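PDB 4CCY: carboxylesterase YbfK from Bacillus subtilis, which hydrolyses carboxylic esters to an alcohol and a carboxylate, as a carboxylesterase of the alpha/beta hydrolase superfamily. Local coordinates for residues L15-Y18 and Q19-Q23; A108-M111 and K112-D116; Q199-A202 and G203-Q207. One frame throughout, in Å; residues are numbered along the deposited sequence.

Contact 1 (L15-Y18 and Q19-Q23); sequences LRFY and QAYDQ
The side chains of F17 and Y21, one helical turn apart, lie side by side and point the same way, their rings meeting at a slant where CZ of F17 comes to 4.0 Å from CD2 of Y21. In both residues CG lies anti to the backbone N (chi1 170° for F17, -161° for Y21), and this shared setting sends the two rings off the same flank of the helix. Around the pair, Q199 of helix 194-205 touches both side chains, and K94 makes a cation-pi contact with the ring of Y21. Phenylalanine suits its buried place because it is wholly apolar; tyrosine adds a hydroxyl, which is hydrogen-bonded to D87. A20 is small enough to sit low on this buried side, its CB 3.5 Å from O of R16. Below the side chains, N of Y21 donates to O of F17 at 2.8 Å in an almost straight bond (169°), the most linear of four successive i to i+4 bonds here. On the outer side, Q19 reaches back along the helix: its extended chain brings NE2 to 3.7 Å from CG of L15, while CG of Q19 rests 3.3 Å from O of L15. The aliphatic stem thus lies over the leucine's carbonyl oxygen while the amide reaches its side chain, a fit for an exposed position. D22 lies beside the turn before it, with CG 3.4 Å from O of Y18, whose carbonyl also accepts the N-H of D22; the carboxylate of D22 forms a salt bridge through OD1 with K94. The hydroxyl of Y18 is hydrogen-bonded to R211. With mostly polar chains outside and an aromatic pair inside, this is the two-sided pattern of an amphipathic surface helix, here the N-terminal helix 12-24 packed beside helix 194-205 of an alpha/beta hydrolase.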
loop_
_atom_site.group_PDB
_atom_site.type_symbol
_atom_site.label_atom_id
_atom_site.label_comp_id
_atom_site.label_asym_id
_atom_site.label_seq_id
_atom_site.Cartn_x
_atom_site.Cartn_y
_atom_site.Cartn_z
ATOM N N LEU A 15 13.287 15.625 10.681
ATOM C CA LEU A 15 13.448 16.692 9.707
ATOM C C LEU A 15 14.091 16.167 8.425
ATOM O O LEU A 15 13.639 16.474 7.327
ATOM C CB LEU A 15 14.285 17.826 10.303
ATOM C CG LEU A 15 14.360 19.154 9.544
ATOM C CD1 LEU A 15 12.985 19.776 9.329
ATOM C CD2 LEU A 15 15.284 20.104 10.289
ATOM N N ARG A 16 15.138 15.362 8.571
ATOM C CA ARG A 16 15.823 14.797 7.421
ATOM C C ARG A 16 14.891 13.899 6.599
ATOM O O ARG A 16 14.964 13.892 5.365
ATOM C CB ARG A 16 17.097 14.070 7.847
ATOM C CG ARG A 16 18.270 15.014 8.055
ATOM C CD ARG A 16 19.539 14.268 8.421
ATOM N NE ARG A 16 19.752 14.236 9.866
ATOM C CZ ARG A 16 19.741 13.136 10.616
ATOM N NH1 ARG A 16 19.526 11.940 10.070
ATOM N NH2 ARG A 16 19.951 13.231 11.921
ATOM N N PHE A 17 14.009 13.170 7.285
ATOM C CA PHE A 17 13.008 12.345 6.608
ATOM C C PHE A 17 11.960 13.170 5.839
ATOM O O PHE A 17 11.711 12.921 4.655
ATOM C CB PHE A 17 12.304 11.385 7.577
ATOM C CG PHE A 17 11.110 10.702 6.973
ATOM C CD1 PHE A 17 11.276 9.710 5.997
ATOM C CD2 PHE A 17 9.819 11.067 7.345
ATOM C CE1 PHE A 17 10.175 9.077 5.425
ATOM C CE2 PHE A 17 8.716 10.445 6.772
ATOM C CZ PHE A 17 8.896 9.451 5.809
ATOM N N TYR A 18 11.350 14.133 6.528
ATOM C CA TYR A 18 10.416 15.067 5.906
ATOM C C TYR A 18 11.066 15.756 4.703
ATOM O O TYR A 18 10.445 15.890 3.656
ATOM C CB TYR A 18 9.873 16.082 6.939
ATOM C CG TYR A 18 8.604 15.632 7.669
ATOM C CD1 TYR A 18 8.626 14.566 8.575
ATOM C CD2 TYR A 18 7.378 16.290 7.457
ATOM C CE1 TYR A 18 7.468 14.155 9.233
ATOM C CE2 TYR A 18 6.212 15.892 8.113
ATOM C CZ TYR A 18 6.261 14.818 8.995
ATOM O OH TYR A 18 5.108 14.412 9.643
ATOM N N GLN A 19 12.333 16.146 4.843
ATOM C CA GLN A 19 13.071 16.743 3.736
ATOM C C GLN A 19 13.221 15.762 2.572
ATOM O O GLN A 19 12.960 16.121 1.428
ATOM C CB GLN A 19 14.434 17.291 4.191
ATOM C CG GLN A 19 14.344 18.610 4.961
ATOM C CD GLN A 19 15.671 19.047 5.572
ATOM O OE1 GLN A 19 16.679 18.344 5.475
ATOM N NE2 GLN A 19 15.676 20.219 6.201
ATOM N N ALA A 20 13.616 14.524 2.867
ATOM C CA ALA A 20 13.742 13.498 1.834
ATOM C C ALA A 20 12.408 13.212 1.118
ATOM O O ALA A 20 12.387 13.060 -0.102
ATOM C CB ALA A 20 14.349 12.217 2.407
ATOM N N TYR A 21 11.313 13.127 1.887
ATOM C CA TYR A 21 9.944 12.963 1.363
ATOM C C TYR A 21 9.596 14.088 0.379
ATOM O O TYR A 21 9.103 13.831 -0.715
ATOM C CB TYR A 21 8.937 12.958 2.528
ATOM C CG TYR A 21 7.555 12.365 2.258
ATOM C CD1 TYR A 21 6.975 12.388 0.977
ATOM C CD2 TYR A 21 6.810 11.821 3.296
ATOM C CE1 TYR A 21 5.716 11.852 0.745
ATOM C CE2 TYR A 21 5.543 11.296 3.076
ATOM C CZ TYR A 21 5.002 11.314 1.796
ATOM O OH TYR A 21 3.749 10.805 1.568
ATOM N N ASP A 22 9.838 15.337 0.774
ATOM C CA ASP A 22 9.584 16.467 -0.127
ATOM C C ASP A 22 10.415 16.374 -1.408
ATOM O O ASP A 22 9.914 16.683 -2.489
ATOM C CB ASP A 22 9.795 17.801 0.585
ATOM C CG ASP A 22 8.752 18.058 1.661
ATOM O OD1 ASP A 22 7.675 17.410 1.631
ATOM O OD2 ASP A 22 9.003 18.905 2.541
ATOM N N GLN A 23 11.666 15.926 -1.292
ATOM C CA GLN A 23 12.495 15.657 -2.477
ATOM C C GLN A 23 11.807 14.655 -3.380
ATOM O O GLN A 23 11.685 14.885 -4.578
ATOM C CB GLN A 23 13.843 15.037 -2.126
ATOM C CG GLN A 23 14.545 15.589 -0.918
ATOM C CD GLN A 23 15.279 16.847 -1.240
ATOM O OE1 GLN A 23 14.664 17.844 -1.598
ATOM N NE2 GLN A 23 16.595 16.815 -1.121
#

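Contact 2 (A108-M111 and K112-D116); sequences AEWM and KDVFD
A Met-aromatic contact joins M111 to F115 one turn on along helix 104-118, which packs against the central sheet of the alpha/beta hydrolase fold. Methionine's flexible, unbranched chain can meet two rings: it bends at chi2 and chi3 so that SD lies at the edge of the F115 ring, 3.5 Å from CE1, while CE turns over a face of W110. V114 shares that indole face: its CG2 makes a CH-pi contact 4.1 Å from the centroid of the five-membered ring. On the polar side K112, long enough to span back to E109, brings NZ to OE2 in a salt bridge whose hydrogen bond, at 3.3 Å, is weak; a water completes it, donating to OE2 at 2.8 Å and accepting from NZ at 2.7 Å. The other carboxylate oxygen, OE1, pairs with R40, which also holds D113. NE1 of W110 is satisfied by T44. The F115 ring reaches I58 of strand 56-60 and A123 and L125 of strand 123-128. Replacing F115 by an alanine is likely to take the aromatic edge from SD and open a gap against these strands. M111 bridges from L60 of strand 56-60 to F138 of helix 130-141.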
loop_
_atom_site.group_PDB
_atom_site.type_symbol
_atom_site.label_atom_id
_atom_site.label_comp_id
_atom_site.label_asym_id
_atom_site.label_seq_id
_atom_site.Cartn_x
_atom_site.Cartn_y
_atom_site.Cartn_z
ATOM N N ALA A 108 -9.862 -0.911 9.624
ATOM C CA ALA A 108 -11.072 -0.607 8.858
ATOM C C ALA A 108 -11.791 0.634 9.391
ATOM O O ALA A 108 -12.338 1.410 8.613
ATOM C CB ALA A 108 -12.003 -1.811 8.802
ATOM N N GLU A 109 -11.765 0.837 10.705
ATOM C CA GLU A 109 -12.332 2.067 11.281
ATOM C C GLU A 109 -11.553 3.313 10.854
ATOM O O GLU A 109 -12.156 4.336 10.515
ATOM C CB GLU A 109 -12.481 1.980 12.813
ATOM C CG GLU A 109 -13.584 1.026 13.278
ATOM C CD GLU A 109 -14.967 1.417 12.757
ATOM O OE1 GLU A 109 -15.373 2.581 12.946
ATOM O OE2 GLU A 109 -15.665 0.566 12.154
ATOM N N TRP A 110 -10.222 3.215 10.852
ATOM C CA TRP A 110 -9.354 4.276 10.335
ATOM C C TRP A 110 -9.756 4.666 8.923
ATOM O O TRP A 110 -9.932 5.841 8.637
ATOM C CB TRP A 110 -7.881 3.841 10.362
ATOM C CG TRP A 110 -6.961 4.770 9.590
ATOM C CD1 TRP A 110 -6.749 6.127 9.808
ATOM C CD2 TRP A 110 -6.117 4.436 8.439
ATOM N NE1 TRP A 110 -5.844 6.638 8.910
ATOM C CE2 TRP A 110 -5.438 5.681 8.049
ATOM C CE3 TRP A 110 -5.857 3.276 7.720
ATOM C CZ2 TRP A 110 -4.533 5.731 6.986
ATOM C CZ3 TRP A 110 -4.961 3.347 6.637
ATOM C CH2 TRP A 110 -4.316 4.545 6.283
ATOM N N MET A 111 -9.923 3.673 8.045
ATOM C CA MET A 111 -10.273 3.936 6.646
ATOM C C MET A 111 -11.672 4.515 6.470
ATOM O O MET A 111 -11.871 5.352 5.588
ATOM C CB MET A 111 -10.075 2.692 5.767
ATOM C CG MET A 111 -10.198 2.921 4.250
ATOM S SD MET A 111 -9.194 4.250 3.491
ATOM C CE MET A 111 -7.583 3.990 4.247
ATOM N N LYS A 112 -12.636 4.069 7.287
ATOM C CA LYS A 112 -13.975 4.675 7.291
ATOM C C LYS A 112 -13.912 6.166 7.623
ATOM O O LYS A 112 -14.573 6.964 6.965
ATOM C CB LYS A 112 -14.931 3.967 8.261
ATOM C CG LYS A 112 -15.473 2.640 7.763
ATOM C CD LYS A 112 -16.564 2.135 8.701
ATOM C CE LYS A 112 -16.691 0.626 8.610
ATOM N NZ LYS A 112 -17.730 0.143 9.559
ATOM N N ASP A 113 -13.104 6.533 8.620
ATOM C CA ASP A 113 -12.890 7.947 8.977
ATOM C C ASP A 113 -12.278 8.731 7.811
ATOM O O ASP A 113 -12.656 9.871 7.555
ATOM C CB ASP A 113 -11.947 8.085 10.181
ATOM C CG ASP A 113 -12.576 7.682 11.501
ATOM O OD1 ASP A 113 -13.773 7.326 11.552
ATOM O OD2 ASP A 113 -11.838 7.725 12.519
ATOM N N VAL A 114 -11.299 8.128 7.134
ATOM C CA VAL A 114 -10.691 8.762 5.956
ATOM C C VAL A 114 -11.774 9.018 4.900
ATOM O O VAL A 114 -11.945 10.142 4.454
ATOM C CB VAL A 114 -9.504 7.952 5.379
ATOM C CG1 VAL A 114 -9.035 8.539 4.059
ATOM C CG2 VAL A 114 -8.341 7.908 6.366
ATOM N N PHE A 115 -12.515 7.973 4.534
ATOM C CA PHE A 115 -13.654 8.094 3.612
ATOM C C PHE A 115 -14.604 9.216 4.042
ATOM O O PHE A 115 -14.951 10.085 3.230
ATOM C CB PHE A 115 -14.430 6.773 3.534
ATOM C CG PHE A 115 -13.894 5.794 2.517
ATOM C CD1 PHE A 115 -12.549 5.407 2.519
ATOM C CD2 PHE A 115 -14.744 5.233 1.565
ATOM C CE1 PHE A 115 -12.070 4.481 1.595
ATOM C CE2 PHE A 115 -14.263 4.315 0.640
ATOM C CZ PHE A 115 -12.933 3.932 0.662
ATOM N N ASP A 116 -15.006 9.178 5.317
ATOM C CA ASP A 116 -15.932 10.160 5.888
ATOM C C ASP A 116 -15.419 11.595 5.792
ATOM O O ASP A 116 -16.135 12.482 5.311
ATOM C CB ASP A 116 -16.295 9.802 7.339
ATOM C CG ASP A 116 -17.261 8.622 7.428
ATOM O OD1 ASP A 116 -17.741 8.160 6.372
ATOM O OD2 ASP A 116 -17.537 8.151 8.550
HETATM O O HOH W 1 -18.343 1.344 11.892
#

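Contact 3 (Q199-A202 and G203-Q207); sequences QIVA and GVEWQ
Q199 opens the run by accepting the N-H of G203 on its carbonyl O at 2.8 Å, a bond bent to 145° at the hydrogen. Its extended side chain is turned to partners outside the helix, with OE1 hydrogen-bonded to S24 and NE2 to S66; an amide suits this buried place because it offers both an acceptor and a donor. I200 comes next, and its O receives the N-H of V204. CG2 of V204 lies beside its own backbone N and comes within 3.2 Å of that same carbonyl oxygen, a close fit for a branched side chain on a helix. Both residues face helix 175-186, I200 touching I182 and V204 touching A178. The two helices belong to the chain inserted between strands 146-152 and 236-241, where alpha/beta hydrolases commonly carry a helical cap over the active site; consistent with this, the side chain of I200 is about 10 Å from that of H273, a charge-relay residue by similarity. V201 follows, its O accepting the N-H of E205 at 2.9 Å. E205 sets CG beside its backbone N (chi1 -74°), which lays that methylene 3.4 Å from O of V201 and takes the extended chain across the valine, with OE1 of E205 4.2 Å from CG1 of V201. The stem thus lies against the valine's carbonyl oxygen, its carboxyl end near the methyl, while the carboxylate, on the partly exposed side, forms a long, weak ion pair with R198. A202, the last residue here, lies beside that carboxylate, its CA 3.7 Å from OE1 of E205; its O takes the N-H of W206 at 3.1 Å, again bent, just where W206 leaves helical geometry. Past this end, NZ of K92 binds the carbonyl oxygens of both G203 and W206.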
loop_
_atom_site.group_PDB
_atom_site.type_symbol
_atom_site.label_atom_id
_atom_site.label_comp_id
_atom_site.label_asym_id
_atom_site.label_seq_id
_atom_site.Cartn_x
_atom_site.Cartn_y
_atom_site.Cartn_z
ATOM N N GLN A 199 14.811 8.349 0.811
ATOM C CA GLN A 199 13.684 8.594 1.698
ATOM C C GLN A 199 13.423 7.414 2.630
ATOM O O GLN A 199 13.267 7.595 3.837
ATOM C CB GLN A 199 12.420 8.927 0.899
ATOM C CG GLN A 199 11.218 9.183 1.795
ATOM C CD GLN A 199 9.911 9.345 1.047
ATOM O OE1 GLN A 199 9.886 9.798 -0.089
ATOM N NE2 GLN A 199 8.815 8.999 1.698
ATOM N N ILE A 200 13.383 6.215 2.060
ATOM C CA ILE A 200 13.157 4.997 2.828
ATOM C C ILE A 200 14.252 4.778 3.884
ATOM O O ILE A 200 13.949 4.422 5.030
ATOM C CB ILE A 200 13.016 3.768 1.896
ATOM C CG1 ILE A 200 11.763 3.917 1.031
ATOM C CG2 ILE A 200 12.977 2.471 2.698
ATOM C CD1 ILE A 200 11.703 2.932 -0.110
ATOM N N VAL A 201 15.511 4.997 3.496
ATOM C CA VAL A 201 16.649 4.903 4.421
ATOM C C VAL A 201 16.495 5.906 5.559
ATOM O O VAL A 201 16.615 5.541 6.723
ATOM C CB VAL A 201 18.005 5.068 3.693
ATOM C CG1 VAL A 201 19.167 5.200 4.679
ATOM C CG2 VAL A 201 18.249 3.888 2.769
ATOM N N ALA A 202 16.176 7.153 5.215
ATOM C CA ALA A 202 15.997 8.226 6.202
ATOM C C ALA A 202 14.780 7.968 7.093
ATOM O O ALA A 202 14.761 8.356 8.261
ATOM C CB ALA A 202 15.892 9.585 5.510
ATOM N N GLY A 203 13.769 7.309 6.531
ATOM C CA GLY A 203 12.590 6.897 7.285
ATOM C C GLY A 203 12.961 5.951 8.408
ATOM O O GLY A 203 12.535 6.132 9.546
ATOM N N VAL A 204 13.766 4.948 8.072
ATOM C CA VAL A 204 14.244 3.962 9.021
ATOM C C VAL A 204 15.208 4.589 10.052
ATOM O O VAL A 204 15.171 4.242 11.232
ATOM C CB VAL A 204 14.889 2.752 8.290
ATOM C CG1 VAL A 204 15.357 1.704 9.285
ATOM C CG2 VAL A 204 13.905 2.130 7.299
ATOM N N GLU A 205 16.054 5.520 9.611
ATOM C CA GLU A 205 16.952 6.241 10.529
ATOM C C GLU A 205 16.197 7.036 11.592
ATOM O O GLU A 205 16.649 7.149 12.726
ATOM C CB GLU A 205 17.900 7.154 9.761
ATOM C CG GLU A 205 18.998 6.375 9.055
ATOM C CD GLU A 205 19.916 7.256 8.242
ATOM O OE1 GLU A 205 19.426 8.188 7.559
ATOM O OE2 GLU A 205 21.138 7.009 8.282
ATOM N N TRP A 206 15.045 7.577 11.212
ATOM C CA TRP A 206 14.203 8.312 12.137
ATOM C C TRP A 206 13.635 7.376 13.162
ATOM O O TRP A 206 12.817 6.529 12.842
ATOM C CB TRP A 206 13.099 9.053 11.374
ATOM C CG TRP A 206 12.198 9.904 12.246
ATOM C CD1 TRP A 206 12.483 10.441 13.500
ATOM C CD2 TRP A 206 10.839 10.363 11.937
ATOM N NE1 TRP A 206 11.416 11.166 13.978
ATOM C CE2 TRP A 206 10.399 11.158 13.092
ATOM C CE3 TRP A 206 9.966 10.191 10.864
ATOM C CZ2 TRP A 206 9.145 11.752 13.140
ATOM C CZ3 TRP A 206 8.707 10.801 10.925
ATOM C CH2 TRP A 206 8.305 11.549 12.040
ATOM N N GLN A 207 14.077 7.523 14.407
ATOM C CA GLN A 207 13.606 6.674 15.494
ATOM C C GLN A 207 12.321 7.230 16.103
ATOM O O GLN A 207 12.362 8.083 16.986
ATOM C CB GLN A 207 14.694 6.505 16.568
ATOM C CG GLN A 207 15.939 5.772 16.075
ATOM C CD GLN A 207 15.618 4.466 15.358
ATOM O OE1 GLN A 207 15.833 4.338 14.152
ATOM N NE2 GLN A 207 15.092 3.495 16.096
#

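Overall arrangement
From the N terminus the three contacts follow in series; none nests in or crosses another, and each spans only successive turns of one helix and closes no long loop. Contact 1 belongs to helix 12-24, ahead of the sheet strands. Contact 2, on helix 104-118, lies on the central sheet, its centre about 27 Å from those of the other two, and touches neither. Contact 3 comes much later in sequence, on helix 194-205, yet returns to contact 1, their centres about 10 Å apart. There CD1 of F17 meets CA of G203 at 3.4 Å, where the missing side chain permits close approach, and CD2 of F17 meets CE3 of W206 at 3.6 Å. The N-terminal helix is thereby tied to the inserted helices.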